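Local coordinates for protein amine oxidase (Emericella nidulans, PDB 3PGB) that probably oxidises primary amines, using copper and a topaquinone cofactor formed from one of its own tyrosines, at residues A[89-94]-A[134-139]. Residues are numbered along the deposited sequence; the frame is centred on the assembly and turned at random.
Sequences LNLTTT and VRLNNR. With NAG (2-acetamido-2-deoxy-beta-D-glucopyranose), chain B.
With CG set opposite the carbonyl carbon in L136 (chi1 -55°), L91 (chi1 -60°) and L89 (chi1 -63°), the three leucines meet through their branch methyls alone. L136 is the shared partner and forks between the other two: its CD2 lies 3.6 Å from CD2 of L91, and its CD1 reaches CD2 of L89 at 3.9 Å. L91 also brings its second methyl close, CD1 standing 4.1 Å from CD2 of L136. Both loop leucines cross the strand leucine at about a right angle, and the shortest approaches are methyl to methyl. The backbones stay well apart, the nearest CA atoms, those of L91 and N138, being 8.5 Å from each other, and 144 Å² is buried between the two segments, both sides summed.

N90, between the two loop leucines, takes the other course: its CG is anti to the backbone N, and ND2 carries the N-linked sugar, bonded to NAG C1 at 1.4 Å. N90-L91-T92 is an N-X-T glycosylation sequon, with L91 as its middle residue. The sugar is held further by a hydrogen bond to D101.

Helix 73-84 adds to the cluster, L83 touching both L89 and L91 and F84 touching L91, while I104 of strand 102-110 also packs on L91. Strand 131-138, which carries L136, pairs antiparallel with 102-110 and 145-152; the contact joins the glycosylated helix-to-strand loop to this antiparallel sheet.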
loop_
_atom_site.group_PDB
_atom_site.type_symbol
_atom_site.label_atom_id
_atom_site.label_comp_id
_atom_site.label_asym_id
_atom_site.label_seq_id
_atom_site.Cartn_x
_atom_site.Cartn_y
_atom_site.Cartn_z
ATOM N N LEU A 89 -48.922 1.062 18.412
ATOM C CA LEU A 89 -47.538 1.517 18.516
ATOM C C LEU A 89 -47.431 2.776 19.365
ATOM O O LEU A 89 -46.378 3.056 19.922
ATOM C CB LEU A 89 -46.958 1.783 17.126
ATOM C CG LEU A 89 -46.861 0.573 16.207
ATOM C CD1 LEU A 89 -46.300 0.992 14.853
ATOM C CD2 LEU A 89 -46.007 -0.524 16.847
ATOM N N ASN A 90 -48.511 3.548 19.430
ATOM C CA ASN A 90 -48.600 4.693 20.329
ATOM C C ASN A 90 -47.348 5.568 20.244
ATOM O O ASN A 90 -46.639 5.766 21.231
ATOM C CB ASN A 90 -48.854 4.194 21.759
ATOM C CG ASN A 90 -49.043 5.317 22.758
ATOM O OD1 ASN A 90 -49.635 6.351 22.458
ATOM N ND2 ASN A 90 -48.525 5.107 23.964
ATOM N N LEU A 91 -47.089 6.083 19.045
ATOM C CA LEU A 91 -45.869 6.827 18.755
ATOM C C LEU A 91 -46.074 8.329 18.920
ATOM O O LEU A 91 -47.154 8.849 18.636
ATOM C CB LEU A 91 -45.399 6.531 17.330
ATOM C CG LEU A 91 -45.067 5.072 17.009
ATOM C CD1 LEU A 91 -44.949 4.876 15.517
ATOM C CD2 LEU A 91 -43.788 4.628 17.718
ATOM N N THR A 92 -45.028 9.014 19.383
ATOM C CA THR A 92 -45.001 10.472 19.477
ATOM C C THR A 92 -43.922 11.021 18.533
ATOM O O THR A 92 -42.871 10.401 18.365
ATOM C CB THR A 92 -44.675 10.930 20.912
ATOM O OG1 THR A 92 -45.700 10.483 21.804
ATOM C CG2 THR A 92 -44.557 12.451 20.998
ATOM N N THR A 93 -44.185 12.179 17.924
ATOM C CA THR A 93 -43.206 12.825 17.052
ATOM C C THR A 93 -42.039 13.331 17.894
ATOM O O THR A 93 -42.196 13.630 19.083
ATOM C CB THR A 93 -43.802 14.021 16.262
ATOM O OG1 THR A 93 -44.044 15.125 17.149
ATOM C CG2 THR A 93 -45.099 13.628 15.554
ATOM N N THR A 94 -40.874 13.431 17.261
ATOM C CA THR A 94 -39.654 13.902 17.914
ATOM C C THR A 94 -39.807 15.293 18.528
ATOM O O THR A 94 -39.335 15.535 19.636
ATOM C CB THR A 94 -38.481 13.928 16.914
ATOM O OG1 THR A 94 -38.344 12.636 16.310
ATOM C CG2 THR A 94 -37.179 14.313 17.616
ATOM N N VAL A 134 -38.289 -0.702 9.966
ATOM C CA VAL A 134 -38.502 0.395 10.902
ATOM C C VAL A 134 -37.937 0.031 12.268
ATOM O O VAL A 134 -37.996 -1.128 12.683
ATOM C CB VAL A 134 -39.995 0.761 11.014
ATOM C CG1 VAL A 134 -40.219 1.814 12.100
ATOM C CG2 VAL A 134 -40.516 1.264 9.680
ATOM N N ARG A 135 -37.357 1.024 12.938
ATOM C CA ARG A 135 -36.873 0.887 14.307
ATOM C C ARG A 135 -37.587 1.862 15.215
ATOM O O ARG A 135 -37.660 3.057 14.920
ATOM C CB ARG A 135 -35.382 1.173 14.402
ATOM C CG ARG A 135 -34.516 0.072 13.862
ATOM C CD ARG A 135 -33.181 -0.002 14.580
ATOM N NE ARG A 135 -32.097 -0.175 13.620
ATOM C CZ ARG A 135 -31.249 0.775 13.234
ATOM N NH1 ARG A 135 -31.302 2.008 13.738
ATOM N NH2 ARG A 135 -30.321 0.478 12.334
ATOM N N LEU A 136 -38.082 1.352 16.337
ATOM C CA LEU A 136 -38.782 2.172 17.304
ATOM C C LEU A 136 -37.958 2.271 18.574
ATOM O O LEU A 136 -37.401 1.278 19.035
ATOM C CB LEU A 136 -40.156 1.572 17.605
ATOM C CG LEU A 136 -41.052 1.341 16.384
ATOM C CD1 LEU A 136 -42.262 0.478 16.742
ATOM C CD2 LEU A 136 -41.479 2.671 15.783
ATOM N N ASN A 137 -37.866 3.481 19.123
ATOM C CA ASN A 137 -37.280 3.689 20.440
ATOM C C ASN A 137 -38.424 3.797 21.428
ATOM O O ASN A 137 -39.072 4.836 21.530
ATOM C CB ASN A 137 -36.414 4.952 20.454
ATOM C CG ASN A 137 -35.539 5.060 21.698
ATOM O OD1 ASN A 137 -35.609 4.221 22.604
ATOM N ND2 ASN A 137 -34.709 6.096 21.747
ATOM N N ASN A 138 -38.702 2.704 22.125
ATOM C CA ASN A 138 -39.796 2.665 23.095
ATOM C C ASN A 138 -39.323 3.057 24.484
ATOM O O ASN A 138 -38.706 2.253 25.167
ATOM C CB ASN A 138 -40.416 1.270 23.142
ATOM C CG ASN A 138 -41.191 0.944 21.897
ATOM O OD1 ASN A 138 -42.081 1.691 21.506
ATOM N ND2 ASN A 138 -40.865 -0.178 21.262
ATOM N N ARG A 139 -39.609 4.291 24.890
ATOM C CA ARG A 139 -39.216 4.782 26.209
ATOM C C ARG A 139 -40.402 5.134 27.118
ATOM O O ARG A 139 -40.227 5.760 28.161
ATOM C CB ARG A 139 -38.267 5.974 26.067
ATOM C CG ARG A 139 -36.945 5.616 25.413
ATOM C CD ARG A 139 -35.942 6.750 25.521
ATOM N NE ARG A 139 -36.175 7.792 24.529
ATOM C CZ ARG A 139 -35.406 8.863 24.375
ATOM N NH1 ARG A 139 -34.344 9.045 25.156
ATOM N NH2 ARG A 139 -35.694 9.757 23.439
HETATM C C1 NAG B . -48.576 6.039 25.058
HETATM C C2 NAG B . -48.717 5.317 26.394
HETATM C C3 NAG B . -48.702 6.283 27.566
HETATM C C4 NAG B . -47.477 7.183 27.467
HETATM C C5 NAG B . -47.433 7.858 26.097
HETATM C C6 NAG B . -46.167 8.698 25.951
HETATM C C7 NAG B . -49.996 3.259 26.689
HETATM C C8 NAG B . -51.353 2.625 26.616
HETATM N N2 NAG B . -49.947 4.553 26.381
HETATM O O3 NAG B . -48.661 5.546 28.767
HETATM O O4 NAG B . -47.558 8.159 28.481
HETATM O O5 NAG B . -47.451 6.888 25.072
HETATM O O6 NAG B . -45.982 9.111 24.621
HETATM O O7 NAG B . -49.019 2.589 27.030
#